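Local atomic coordinates of aspartate-semialdehyde dehydrogenase (Candida albicans, PDB entry 3HSK), a protein that catalyses the NADPH-dependent reductive dephosphorylation of 4-phospho-L-aspartate to its semialdehyde, the second step toward methionine, threonine and isoleucine. Residues Val24-Thr28 and Ala49-Ser53; Lys125-Arg129 and Ile166-Asn171; Lys182-Phe188 and Cys294-Tyr298; Val140-His144 and Lys237-Gly241; Asp270-Glu274 and Val354-His358. All blocks are in the same frame, centred on the assembly; numbering follows the deposited sequence.

Contact 1 of 5, residues Val24-Thr28 and Ala49-Ser53; sequences VLGAT and ALGAS. With NAP (NADP nicotinamide-adenine-dinucleotide phosphate), chain C.
Val24 and Leu25 run parallel to Leu50 and Gly51 as neighbouring strands, with Val24 N bonded to Ala49 O (2.9 Å) and Gly51 N to Val24 O (2.7 Å). Past Leu25 the chain leaves the strand, yet one more bond follows: Ala27 N points almost straight at Gly51 O (2.8 Å, 171° at the hydrogen). On the face of the sheet that Val24 and Leu50 share, the two side chains lie side by side, Leu50 CD2 resting 3.7 Å from Val24 CB, and the methyl of Ala27 sits by Leu50 CB; Ile36 of helix 30-39 covers all three. This is the first beta-alpha-beta unit of a Rossmann-type dinucleotide fold, and the strand ends carry the cofactor. Gly26, at positive phi (64°), lies with its backbone against the adenosine ribose, Gly26 C 3.1 Å from NADP O3B. Thr28 OG1, set between its own backbone N and carbonyl carbon (chi1 55°), donates to phosphate oxygen O2X of NADP in a very short bond and accepts from ribose hydroxyl O3B (2.5 Å). From the other strand, Ser53 grips phosphate oxygen O1X twice, through N (3.1 Å) and OG (2.5 Å), while Ala52 CB packs against O2B.

Contact 2 of 5, residues Lys125-Arg129 and Ile166-Asn171; sequences KNYRR and IICISN
A type I beta turn, Lys125 to Arg128, lies over strand 165-169 of the parallel nucleotide-binding sheet, near the point where that strand leads to the predicted catalytic Cys172. Cys168 is the middle of the packing: its SG, anti to the carbonyl carbon (chi1 -75°), rises under the turn to 3.6 Å from Arg128 N and 3.9 Å from Tyr127 CB. On one flank Tyr127 CD2 meets Ile166 CD1 at 4.1 Å, the two side chains crossing at about a right angle; the phenol hydroxyl is bonded to Gly107 O. On the other flank Arg128 passes Cys168 CB with its CG, then runs extended to NE along the end of the strand. A water lies in the guanidinium plane at its edge, accepting from Arg128 NE (2.8 Å) and lying 2.6 Å from Ile169 O, to which it probably donates, bridging turn and strand. One face of the guanidinium looks onto the backbone at Ser170 C, 4.1 Å above the plane, and the other onto Lys125 CB. The group's main charge partner is Glu234, which forms a salt bridge with NH1 and also accepts from Ser170 OG, thereby tying the arginine to the segment just ahead of the helix. A loop braced over the carboxyl end of a parallel strand suits a Rossmann-type domain, whose strand ends carry the functional loops.

Contact 3 of 5, residues Lys182-Phe188 and Cys294-Tyr298; sequences KPLVEKF and CLREY
Pro183 and Cys294 carry the close packing between the ends of two helices, with Tyr298, just beyond the second helix, closing over the proline. The pyrrolidine ring lies across one face of the Tyr298 ring: CD stands over the ring centre, 3.9 Å from the centroid and 3° off the normal, a CH-pi contact, while Pro183 CB reaches Tyr298 CD1 at 3.4 Å. With CG anti to the backbone N (chi1 -173°), the tyrosine is swung out to meet it. Cys294 is a knob in a hole made by Pro183, Leu184, Lys187 and Phe188; its SG comes 3.4 Å from Pro183 O and sits obliquely beside the Phe188 ring, 5.2 Å from the centroid. Leu295 CD2 packs against both Leu184 CG (3.8 Å) and Pro183 CG.

The solvent side is looser and built of long side chains. Glu186 OE1 approaches the edge of the Tyr298 ring in its plane, 3.2 Å from CE1, with the carboxylate turned 67° to the ring. The aliphatic part of Lys187 runs extended over the sulfur, its CD 3.8 Å from Cys294 SG. Lys182 lays its CG by Tyr298 OH, then bends at chi2 and sends its amine off to a salt bridge with Glu143.

Helices 172-188 and 288-297 thus pack at their carboxyl ends. Leu184 continues onto Leu278 and Phe280 of strand 273-280, Phe188 meets Phe280 edge-to-face, and Pro183 and Leu295 both rest on Ile315 of strand 315-318.

Contact 4 of 5, residues Val140-His144 and Lys237-Gly241; sequences VNPEH and KILGG
The carbonyl oxygen of Gly240 accepts from His144 NE2 (3.0 Å), the one clear hydrogen bond between these two segments. It is bent, 137° at the hydrogen, and the oxygen lies exactly in the imidazole plane, whereas the nitrogen stands well above the plane of the carbonyl. A second backbone oxygen comes to the same ring edge: Lys237 O is 3.1 Å from His144 CE1. Two carbonyls at and just beyond the end of helix 227-238, Lys237 O also taking a weak bond from Gly240 N, thus face the edge of one imidazole, and their negative potential would probably polarise its N-H and C-H. Asn141 CB lies over one face of the ring, toward the rim.

Asn141 itself crosses Ile238 at about a right angle. Its CG is held between the backbone N and the carbonyl carbon (chi1 67°), which places the amide against the isoleucine: Asn141 CG is 3.7 Å from Ile238 CG2, and Asn141 CB is 3.4 Å from Ile238 O. The amide is buried but satisfied, ND2 giving to Leu135 O and OD1 taking from Val137 N. Val140 adds an apolar edge, with CG1 3.8 Å from Ile238 CG2 and more distantly by Leu239 CD2.

The contact joins the loop after strand 135-136, in the nucleotide-binding part, to the end of helix 227-238. Ile238 packs on Leu135 and on Thr174 of helix 172-188, and Val140 reaches Val178 of that same helix. Beyond the helix, Gly241 pairs with Val250 in a small two-stranded sheet, and Phe249 meets the His144 ring.

Contact 5 of 5, residues Asp270-Glu274 and Val354-His358; sequences DGHTE and VVLSH
His272 O is the acceptor just before the paired part of an antiparallel ladder and takes a nearly straight bond from Ser357 N (3.0 Å, 167° at the hydrogen). Farther along, Glu274 and Val355 form a hydrogen-bonded pair and satisfy each other both ways, Glu274 N giving to Val355 O and Val355 N to Glu274 O, each at 2.8 Å. Between these bonds Thr273 and Leu356 make the non-hydrogen-bonded pair, bonded outward through their backbones to Leu199 and Ser339. Their CA-H groups add contacts to carbonyls that already accept N-H bonds: Thr273 CA is 3.2 Å from Val355 O, and Leu356 CA lies near His272 O. His272 N gives a long bond to a water, which is also bonded to Ser357 OG (2.6 Å). That hydroxyl, set between its backbone N and carbonyl carbon (chi1 68°), stands beside His272 CB and is also a weak, unsettled donor to His272 O (3.4 Å). The water lies over one face of the imidazole, toward its rim.

Apolar groups pack beside these bonds. The side chains of Thr273 and Val354 cross obliquely, Thr273 CG2 3.6 Å from Val354 CG1, and Leu356 CD1 folds over the Gly271 backbone. On the face with Val355, the Glu274 carboxylate is held by Thr196 OG1 through OE1.

His272, the predicted proton acceptor, thus follows a glycine just ahead of strand 273-280, its side chain close to Cys172 of helix 172-188. Strand 273-280 lies between 191-199 and 351-357; the latter continues the mixed sheet to 338-345, and Val354 packs on Pro222 of the second subunit.

In the fold
Contacts 1 and 2 lie on the parallel nucleotide-binding sheet, their centres 18 Å apart: contact 1 joins strands 20-25 and 45-52, contact 2 sits on strand 165-169. Contact 5 belongs to the mixed sheet of the dimerisation domain, and contact 3 packs helices against that sheet. Contact 4 joins contacts 2 and 3, its centre 13 and 15 Å from theirs, touching contact 2 through Arg128 O and Lys237 NZ and contact 3 through the Lys182-Glu143 salt bridge. Contact 1 closes first along the chain; contact 4, which ties the two domains together, alternates with both 2 and 3. Helix 172-188 starts at the predicted nucleophile Cys172, near His272 of contact 5, and ends in contact 3.

Contact 1 of 5, residues Val24-Thr28 and Ala49-Ser53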
# COMPACT_ATOMS: atom_id res chain seq x y z
N VAL A 24 30.41 -19.68 -0.28
CA VAL A 24 29.50 -18.64 -0.74
C VAL A 24 29.75 -18.33 -2.21
O VAL A 24 30.84 -17.89 -2.59
CB VAL A 24 29.62 -17.32 0.08
CG1 VAL A 24 28.56 -16.31 -0.37
CG2 VAL A 24 29.48 -17.58 1.59
N LEU A 25 28.74 -18.59 -3.04
CA LEU A 25 28.78 -18.26 -4.46
C LEU A 25 28.15 -16.90 -4.68
O LEU A 25 27.16 -16.56 -4.03
CB LEU A 25 28.04 -19.33 -5.27
CG LEU A 25 28.64 -20.74 -5.29
CD1 LEU A 25 27.66 -21.74 -5.88
CD2 LEU A 25 29.96 -20.75 -6.06
N GLY A 26 28.72 -16.12 -5.60
CA GLY A 26 28.30 -14.74 -5.81
C GLY A 26 28.59 -13.92 -4.57
O GLY A 26 27.76 -13.10 -4.15
N ALA A 27 29.77 -14.14 -4.00
CA ALA A 27 30.14 -13.60 -2.68
C ALA A 27 30.28 -12.09 -2.64
O ALA A 27 30.06 -11.48 -1.59
CB ALA A 27 31.42 -14.26 -2.19
N THR A 28 30.62 -11.49 -3.78
CA THR A 28 30.88 -10.05 -3.87
C THR A 28 29.60 -9.22 -3.95
O THR A 28 29.59 -8.04 -3.59
CB THR A 28 31.81 -9.72 -5.05
OG1 THR A 28 31.26 -10.24 -6.27
CG2 THR A 28 33.19 -10.34 -4.84
N ALA A 49 35.27 -21.15 1.46
CA ALA A 49 35.42 -20.82 0.05
C ALA A 49 34.49 -19.68 -0.36
O ALA A 49 33.33 -19.64 0.04
CB ALA A 49 35.16 -22.05 -0.82
N LEU A 50 35.02 -18.75 -1.16
CA LEU A 50 34.22 -17.66 -1.72
C LEU A 50 34.31 -17.65 -3.24
O LEU A 50 35.39 -17.84 -3.81
CB LEU A 50 34.66 -16.30 -1.17
CG LEU A 50 34.53 -16.02 0.33
CD1 LEU A 50 34.91 -14.58 0.62
CD2 LEU A 50 33.12 -16.30 0.85
N GLY A 51 33.19 -17.42 -3.91
CA GLY A 51 33.14 -17.47 -5.36
C GLY A 51 32.48 -16.26 -5.99
O GLY A 51 31.43 -15.80 -5.53
N ALA A 52 33.10 -15.76 -7.06
CA ALA A 52 32.54 -14.70 -7.90
C ALA A 52 33.01 -14.89 -9.35
O ALA A 52 33.54 -15.94 -9.69
CB ALA A 52 32.92 -13.33 -7.37
N SER A 53 32.82 -13.87 -10.18
CA SER A 53 33.20 -13.92 -11.61
C SER A 53 34.70 -13.83 -11.85
O SER A 53 35.50 -13.81 -10.91
CB SER A 53 32.46 -12.83 -12.41
OG SER A 53 33.03 -11.55 -12.18
PA NAP C . 25.67 -9.11 -9.56
O1A NAP C . 26.84 -8.39 -9.01
O2A NAP C . 25.55 -8.88 -11.02
O5B NAP C . 25.78 -10.68 -9.25
C5B NAP C . 25.81 -11.15 -7.92
C4B NAP C . 27.05 -12.00 -7.75
O4B NAP C . 27.20 -12.86 -8.86
C3B NAP C . 28.31 -11.15 -7.66
O3B NAP C . 29.08 -11.53 -6.55
C2B NAP C . 29.05 -11.44 -8.95
O2B NAP C . 30.44 -11.43 -8.80
C1B NAP C . 28.53 -12.82 -9.34
N9A NAP C . 28.62 -13.02 -10.80
C8A NAP C . 28.14 -12.21 -11.79
N7A NAP C . 28.45 -12.76 -12.99
C5A NAP C . 29.13 -13.90 -12.77
C6A NAP C . 29.69 -14.85 -13.63
N6A NAP C . 29.59 -14.70 -14.95
N1A NAP C . 30.35 -15.95 -13.11
C2A NAP C . 30.45 -16.11 -11.74
N3A NAP C . 29.90 -15.17 -10.90
C4A NAP C . 29.25 -14.08 -11.40
O3 NAP C . 24.32 -8.67 -8.80
PN NAP C . 24.07 -7.79 -7.47
O1N NAP C . 22.65 -7.37 -7.47
O2N NAP C . 24.61 -8.51 -6.29
O5D NAP C . 24.98 -6.48 -7.73
C5D NAP C . 24.85 -5.34 -6.90
C4D NAP C . 24.06 -4.20 -7.56
O4D NAP C . 24.85 -3.02 -7.50
C3D NAP C . 23.69 -4.43 -9.02
O3D NAP C . 22.34 -4.79 -9.17
C2D NAP C . 24.01 -3.12 -9.72
O2D NAP C . 22.84 -2.34 -9.88
C1D NAP C . 24.97 -2.40 -8.77
N1N NAP C . 26.37 -2.45 -9.27
C2N NAP C . 26.93 -1.30 -9.78
C3N NAP C . 28.24 -1.29 -10.26
C7N NAP C . 28.93 0.02 -10.51
O7N NAP C . 30.08 0.06 -11.34
N7N NAP C . 28.45 1.13 -9.94
C4N NAP C . 28.99 -2.47 -10.22
C5N NAP C . 28.42 -3.64 -9.70
C6N NAP C . 27.11 -3.61 -9.23
P2B NAP C . 31.33 -10.26 -9.47
O1X NAP C . 32.68 -10.84 -9.80
O2X NAP C . 31.48 -9.12 -8.48
O3X NAP C . 30.67 -9.73 -10.72

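Contact 2 of 5, residues Lys125-Arg129 and Ile166-Asn171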
# COMPACT_ATOMS: atom_id res chain seq x y z
N LYS A 125 16.67 -16.94 -8.12
CA LYS A 125 15.29 -17.30 -8.45
C LYS A 125 15.18 -18.53 -9.36
O LYS A 125 14.11 -19.13 -9.47
CB LYS A 125 14.58 -16.12 -9.11
CG LYS A 125 15.09 -15.78 -10.51
CD LYS A 125 14.41 -14.55 -11.08
CE LYS A 125 14.63 -14.44 -12.58
NZ LYS A 125 13.71 -13.41 -13.16
N ASN A 126 16.29 -18.88 -10.02
CA ASN A 126 16.34 -19.89 -11.08
C ASN A 126 15.59 -21.19 -10.79
O ASN A 126 14.75 -21.62 -11.59
CB ASN A 126 17.80 -20.20 -11.46
CG ASN A 126 18.53 -18.99 -12.03
OD1 ASN A 126 18.80 -18.92 -13.24
ND2 ASN A 126 18.87 -18.04 -11.17
N TYR A 127 15.89 -21.81 -9.66
CA TYR A 127 15.39 -23.15 -9.37
C TYR A 127 14.24 -23.16 -8.38
O TYR A 127 13.80 -24.22 -7.95
CB TYR A 127 16.54 -24.08 -8.94
CG TYR A 127 17.47 -24.38 -10.10
CD1 TYR A 127 17.02 -25.12 -11.19
CD2 TYR A 127 18.78 -23.90 -10.11
CE1 TYR A 127 17.85 -25.39 -12.27
CE2 TYR A 127 19.63 -24.17 -11.18
CZ TYR A 127 19.15 -24.91 -12.26
OH TYR A 127 19.97 -25.18 -13.34
N ARG A 128 13.74 -21.96 -8.05
CA ARG A 128 12.63 -21.81 -7.11
C ARG A 128 11.40 -22.61 -7.51
O ARG A 128 10.78 -23.27 -6.67
CB ARG A 128 12.26 -20.33 -6.96
CG ARG A 128 13.24 -19.54 -6.14
CD ARG A 128 12.72 -18.15 -5.88
NE ARG A 128 13.71 -17.31 -5.21
CZ ARG A 128 13.55 -16.01 -4.98
NH1 ARG A 128 12.44 -15.39 -5.36
NH2 ARG A 128 14.51 -15.33 -4.37
N ARG A 129 11.05 -22.56 -8.80
CA ARG A 129 9.84 -23.20 -9.31
C ARG A 129 10.05 -24.64 -9.79
O ARG A 129 9.12 -25.25 -10.32
CB ARG A 129 9.18 -22.36 -10.40
CG ARG A 129 8.88 -20.94 -9.96
CD ARG A 129 7.81 -20.25 -10.77
NE ARG A 129 7.59 -18.90 -10.25
CZ ARG A 129 6.70 -18.02 -10.70
NH1 ARG A 129 5.90 -18.32 -11.72
NH2 ARG A 129 6.62 -16.82 -10.13
N ILE A 166 19.64 -28.91 -3.98
CA ILE A 166 19.47 -27.47 -3.81
C ILE A 166 18.17 -27.14 -3.06
O ILE A 166 17.11 -27.71 -3.34
CB ILE A 166 19.58 -26.71 -5.17
CG1 ILE A 166 19.45 -25.20 -4.98
CG2 ILE A 166 18.58 -27.26 -6.20
CD1 ILE A 166 19.90 -24.36 -6.17
N ILE A 167 18.28 -26.24 -2.09
CA ILE A 167 17.13 -25.64 -1.42
C ILE A 167 17.13 -24.14 -1.70
O ILE A 167 18.15 -23.47 -1.52
CB ILE A 167 17.15 -25.93 0.11
CG1 ILE A 167 16.84 -27.41 0.37
CG2 ILE A 167 16.17 -25.01 0.85
CD1 ILE A 167 17.27 -27.89 1.73
N CYS A 168 16.00 -23.63 -2.16
CA CYS A 168 15.89 -22.22 -2.55
C CYS A 168 15.30 -21.32 -1.46
O CYS A 168 14.39 -21.70 -0.73
CB CYS A 168 15.09 -22.10 -3.85
SG CYS A 168 16.02 -22.59 -5.33
N ILE A 169 15.86 -20.11 -1.36
CA ILE A 169 15.44 -19.11 -0.39
C ILE A 169 14.46 -18.14 -1.05
O ILE A 169 14.76 -17.57 -2.10
CB ILE A 169 16.64 -18.27 0.14
CG1 ILE A 169 17.82 -19.17 0.55
CG2 ILE A 169 16.20 -17.37 1.29
CD1 ILE A 169 19.15 -18.43 0.72
N SER A 170 13.28 -17.97 -0.45
CA SER A 170 12.31 -16.98 -0.93
C SER A 170 12.75 -15.57 -0.59
O SER A 170 13.55 -15.37 0.33
CB SER A 170 10.93 -17.23 -0.32
OG SER A 170 10.11 -17.96 -1.20
N ASN A 171 12.23 -14.60 -1.33
CA ASN A 171 12.49 -13.18 -1.06
C ASN A 171 11.88 -12.65 0.24
O ASN A 171 10.92 -13.20 0.76
CB ASN A 171 12.02 -12.32 -2.24
CG ASN A 171 10.69 -12.79 -2.81
OD1 ASN A 171 10.54 -13.95 -3.19
ND2 ASN A 171 9.71 -11.88 -2.86
O HOH W 1 15.89 -18.69 -4.15

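Contact 3 of 5, residues Lys182-Phe188 and Cys294-Tyr298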
# COMPACT_ATOMS: atom_id res chain seq x y z
N LYS A 182 1.35 -18.86 8.64
CA LYS A 182 1.60 -20.25 9.06
C LYS A 182 0.90 -20.65 10.37
O LYS A 182 0.14 -21.62 10.36
CB LYS A 182 3.10 -20.58 9.11
CG LYS A 182 3.41 -22.06 9.41
CD LYS A 182 2.90 -22.98 8.30
CE LYS A 182 3.30 -24.45 8.54
NZ LYS A 182 2.81 -25.34 7.44
N PRO A 183 1.15 -19.91 11.48
CA PRO A 183 0.40 -20.21 12.71
C PRO A 183 -1.11 -20.18 12.49
O PRO A 183 -1.82 -21.05 12.99
CB PRO A 183 0.82 -19.08 13.67
CG PRO A 183 1.52 -18.07 12.84
CD PRO A 183 2.11 -18.82 11.70
N LEU A 184 -1.58 -19.19 11.73
CA LEU A 184 -3.01 -19.06 11.42
C LEU A 184 -3.58 -20.25 10.66
O LEU A 184 -4.72 -20.64 10.91
CB LEU A 184 -3.28 -17.77 10.64
CG LEU A 184 -2.99 -16.41 11.31
CD1 LEU A 184 -3.29 -15.30 10.32
CD2 LEU A 184 -3.81 -16.22 12.60
N VAL A 185 -2.80 -20.79 9.73
CA VAL A 185 -3.20 -21.97 8.95
C VAL A 185 -3.14 -23.25 9.79
O VAL A 185 -3.95 -24.16 9.62
CB VAL A 185 -2.37 -22.12 7.65
CG1 VAL A 185 -2.55 -23.50 7.02
CG2 VAL A 185 -2.75 -21.03 6.64
N GLU A 186 -2.17 -23.31 10.70
CA GLU A 186 -2.06 -24.44 11.63
C GLU A 186 -3.26 -24.53 12.57
O GLU A 186 -3.82 -25.61 12.78
CB GLU A 186 -0.76 -24.37 12.43
CG GLU A 186 0.46 -24.81 11.65
CD GLU A 186 1.69 -25.00 12.52
OE1 GLU A 186 1.74 -24.41 13.63
OE2 GLU A 186 2.61 -25.73 12.10
N LYS A 187 -3.66 -23.39 13.12
CA LYS A 187 -4.75 -23.35 14.09
C LYS A 187 -6.13 -23.36 13.42
O LYS A 187 -7.01 -24.12 13.84
CB LYS A 187 -4.61 -22.14 15.01
CG LYS A 187 -5.25 -22.31 16.38
CD LYS A 187 -4.76 -21.22 17.34
CE LYS A 187 -5.20 -21.48 18.78
NZ LYS A 187 -4.98 -20.29 19.66
N PHE A 188 -6.32 -22.53 12.39
CA PHE A 188 -7.66 -22.32 11.81
C PHE A 188 -7.88 -22.90 10.42
O PHE A 188 -8.94 -22.70 9.83
CB PHE A 188 -8.02 -20.83 11.81
CG PHE A 188 -7.76 -20.14 13.12
CD1 PHE A 188 -8.58 -20.37 14.22
CD2 PHE A 188 -6.69 -19.26 13.24
CE1 PHE A 188 -8.34 -19.73 15.44
CE2 PHE A 188 -6.44 -18.61 14.45
CZ PHE A 188 -7.26 -18.85 15.55
N CYS A 294 -3.08 -16.29 18.60
CA CYS A 294 -2.41 -17.29 17.77
C CYS A 294 -1.04 -16.80 17.29
O CYS A 294 -0.05 -17.54 17.34
CB CYS A 294 -3.28 -17.68 16.58
SG CYS A 294 -2.52 -18.87 15.46
N LEU A 295 -0.98 -15.54 16.83
CA LEU A 295 0.26 -14.95 16.31
C LEU A 295 1.31 -14.71 17.39
O LEU A 295 2.50 -14.93 17.16
CB LEU A 295 -0.02 -13.66 15.53
CG LEU A 295 -0.85 -13.73 14.24
CD1 LEU A 295 -1.14 -12.34 13.70
CD2 LEU A 295 -0.19 -14.59 13.17
N ARG A 296 0.88 -14.25 18.57
CA ARG A 296 1.84 -13.97 19.64
C ARG A 296 2.36 -15.24 20.32
O ARG A 296 3.44 -15.23 20.92
CB ARG A 296 1.29 -12.93 20.63
CG ARG A 296 0.31 -13.43 21.68
CD ARG A 296 -0.72 -12.35 22.07
NE ARG A 296 -0.17 -10.99 22.08
CZ ARG A 296 -0.90 -9.88 22.12
NH1 ARG A 296 -2.23 -9.93 22.15
NH2 ARG A 296 -0.29 -8.69 22.12
N GLU A 297 1.62 -16.34 20.18
CA GLU A 297 1.98 -17.61 20.82
C GLU A 297 2.85 -18.53 19.97
O GLU A 297 3.44 -19.48 20.49
CB GLU A 297 0.71 -18.35 21.29
N TYR A 298 2.93 -18.27 18.67
CA TYR A 298 3.61 -19.18 17.75
C TYR A 298 5.11 -19.30 17.99
O TYR A 298 5.81 -18.29 18.09
CB TYR A 298 3.35 -18.79 16.31
CG TYR A 298 3.88 -19.77 15.29
CD1 TYR A 298 3.24 -21.00 15.07
CD2 TYR A 298 5.01 -19.48 14.53
CE1 TYR A 298 3.72 -21.90 14.13
CE2 TYR A 298 5.50 -20.37 13.58
CZ TYR A 298 4.85 -21.58 13.39
OH TYR A 298 5.32 -22.47 12.45

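Contact 4 of 5, residues Val140-His144 and Lys237-Gly241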
# COMPACT_ATOMS: atom_id res chain seq x y z
N VAL A 140 8.68 -20.79 8.44
CA VAL A 140 7.33 -21.10 7.98
C VAL A 140 7.17 -22.56 7.52
O VAL A 140 6.35 -23.29 8.09
CB VAL A 140 6.88 -20.10 6.88
CG1 VAL A 140 5.70 -20.64 6.10
CG2 VAL A 140 6.53 -18.76 7.51
N ASN A 141 7.94 -22.98 6.52
CA ASN A 141 7.81 -24.32 5.96
C ASN A 141 9.11 -25.15 5.98
O ASN A 141 9.50 -25.70 4.95
CB ASN A 141 7.25 -24.26 4.53
CG ASN A 141 8.22 -23.62 3.56
OD1 ASN A 141 9.02 -22.76 3.94
ND2 ASN A 141 8.16 -24.03 2.28
N PRO A 142 9.76 -25.26 7.16
CA PRO A 142 10.97 -26.09 7.22
C PRO A 142 10.72 -27.56 6.88
O PRO A 142 11.67 -28.29 6.56
CB PRO A 142 11.42 -25.94 8.69
CG PRO A 142 10.21 -25.52 9.43
CD PRO A 142 9.43 -24.68 8.47
N GLU A 143 9.45 -27.99 6.93
CA GLU A 143 9.09 -29.39 6.69
C GLU A 143 9.23 -29.77 5.22
O GLU A 143 9.37 -30.94 4.88
CB GLU A 143 7.66 -29.68 7.20
CG GLU A 143 6.54 -28.83 6.56
CD GLU A 143 6.30 -27.52 7.29
OE1 GLU A 143 7.17 -27.09 8.08
OE2 GLU A 143 5.23 -26.91 7.08
N HIS A 144 9.22 -28.77 4.36
CA HIS A 144 9.42 -29.00 2.94
C HIS A 144 10.83 -29.52 2.64
O HIS A 144 11.08 -30.10 1.58
CB HIS A 144 9.07 -27.73 2.15
CG HIS A 144 7.60 -27.57 1.90
ND1 HIS A 144 7.09 -26.63 1.03
CD2 HIS A 144 6.53 -28.26 2.38
CE1 HIS A 144 5.77 -26.73 1.01
NE2 HIS A 144 5.41 -27.71 1.81
N LYS A 237 3.29 -22.33 -3.29
CA LYS A 237 4.22 -23.43 -3.10
C LYS A 237 4.63 -23.58 -1.63
O LYS A 237 4.67 -24.70 -1.11
CB LYS A 237 5.46 -23.25 -3.98
CG LYS A 237 6.54 -24.31 -3.77
CD LYS A 237 7.59 -24.29 -4.88
CE LYS A 237 8.50 -25.52 -4.76
NZ LYS A 237 9.55 -25.55 -5.83
N ILE A 238 4.92 -22.46 -0.98
CA ILE A 238 5.40 -22.45 0.40
C ILE A 238 4.35 -22.99 1.37
O ILE A 238 4.69 -23.68 2.32
CB ILE A 238 5.86 -21.04 0.84
CG1 ILE A 238 7.19 -20.69 0.16
CG2 ILE A 238 6.02 -20.96 2.35
CD1 ILE A 238 7.40 -19.20 -0.02
N LEU A 239 3.09 -22.66 1.11
CA LEU A 239 1.97 -23.12 1.91
C LEU A 239 1.37 -24.42 1.35
O LEU A 239 0.42 -24.98 1.91
CB LEU A 239 0.89 -22.03 2.01
CG LEU A 239 1.21 -20.72 2.76
CD1 LEU A 239 -0.01 -19.80 2.75
CD2 LEU A 239 1.67 -20.97 4.20
N GLY A 240 1.93 -24.89 0.23
CA GLY A 240 1.47 -26.10 -0.45
C GLY A 240 1.98 -27.40 0.15
O GLY A 240 2.45 -27.43 1.29
N GLY A 241 1.89 -28.47 -0.63
CA GLY A 241 2.24 -29.80 -0.15
C GLY A 241 3.16 -30.58 -1.07
O GLY A 241 3.89 -30.00 -1.89

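Contact 5 of 5, residues Asp270-Glu274 and Val354-His358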
# COMPACT_ATOMS: atom_id res chain seq x y z
N ASP A 270 15.09 1.05 4.94
CA ASP A 270 15.05 -0.33 5.44
C ASP A 270 13.71 -0.72 6.06
O ASP A 270 13.18 -0.00 6.91
CB ASP A 270 16.17 -0.56 6.46
CG ASP A 270 17.52 -0.79 5.80
OD1 ASP A 270 17.62 -1.68 4.93
OD2 ASP A 270 18.50 -0.09 6.18
N GLY A 271 13.18 -1.87 5.63
CA GLY A 271 11.99 -2.48 6.23
C GLY A 271 10.80 -2.47 5.30
O GLY A 271 10.26 -1.40 5.02
N HIS A 272 10.39 -3.64 4.82
CA HIS A 272 9.23 -3.75 3.94
C HIS A 272 7.94 -3.82 4.75
O HIS A 272 7.85 -4.58 5.71
CB HIS A 272 9.30 -4.99 3.03
CG HIS A 272 10.52 -5.04 2.16
ND1 HIS A 272 11.18 -6.22 1.88
CD2 HIS A 272 11.20 -4.07 1.51
CE1 HIS A 272 12.21 -5.98 1.09
NE2 HIS A 272 12.25 -4.68 0.85
N THR A 273 6.96 -3.03 4.35
CA THR A 273 5.63 -3.04 4.94
C THR A 273 4.67 -3.69 3.95
O THR A 273 4.76 -3.46 2.74
CB THR A 273 5.16 -1.60 5.29
OG1 THR A 273 6.09 -0.99 6.20
CG2 THR A 273 3.77 -1.60 5.93
N GLU A 274 3.77 -4.53 4.47
CA GLU A 274 2.73 -5.15 3.65
C GLU A 274 1.38 -4.99 4.33
O GLU A 274 1.21 -5.35 5.50
CB GLU A 274 3.04 -6.64 3.39
CG GLU A 274 4.40 -6.88 2.74
CD GLU A 274 4.61 -8.30 2.25
OE1 GLU A 274 3.67 -8.94 1.73
OE2 GLU A 274 5.76 -8.78 2.38
N VAL A 354 -1.19 -5.26 9.22
CA VAL A 354 -0.03 -4.61 8.64
C VAL A 354 1.21 -5.36 9.11
O VAL A 354 1.38 -5.59 10.31
CB VAL A 354 0.06 -3.11 9.07
CG1 VAL A 354 1.26 -2.43 8.42
CG2 VAL A 354 -1.22 -2.37 8.71
N VAL A 355 2.07 -5.73 8.15
CA VAL A 355 3.24 -6.55 8.43
C VAL A 355 4.53 -5.80 8.11
O VAL A 355 4.69 -5.25 7.01
CB VAL A 355 3.22 -7.87 7.60
CG1 VAL A 355 4.40 -8.75 7.95
CG2 VAL A 355 1.92 -8.63 7.82
N LEU A 356 5.44 -5.77 9.07
CA LEU A 356 6.77 -5.22 8.87
C LEU A 356 7.76 -6.37 8.92
O LEU A 356 7.90 -7.04 9.95
CB LEU A 356 7.13 -4.18 9.93
CG LEU A 356 8.56 -3.63 9.97
CD1 LEU A 356 8.91 -2.86 8.69
CD2 LEU A 356 8.77 -2.75 11.20
N SER A 357 8.44 -6.59 7.81
CA SER A 357 9.45 -7.62 7.72
C SER A 357 10.72 -7.17 8.43
O SER A 357 10.96 -5.96 8.57
CB SER A 357 9.73 -7.95 6.26
OG SER A 357 10.38 -6.86 5.64
N HIS A 358 11.50 -8.13 8.90
CA HIS A 358 12.81 -7.86 9.47
C HIS A 358 13.86 -8.66 8.73
O HIS A 358 13.86 -9.90 8.77
CB HIS A 358 12.84 -8.15 10.97
CG HIS A 358 11.93 -7.26 11.75
ND1 HIS A 358 10.67 -7.64 12.12
CD2 HIS A 358 12.08 -5.98 12.17
CE1 HIS A 358 10.08 -6.64 12.76
NE2 HIS A 358 10.92 -5.63 12.80
O HOH W 2 12.77 -5.73 5.67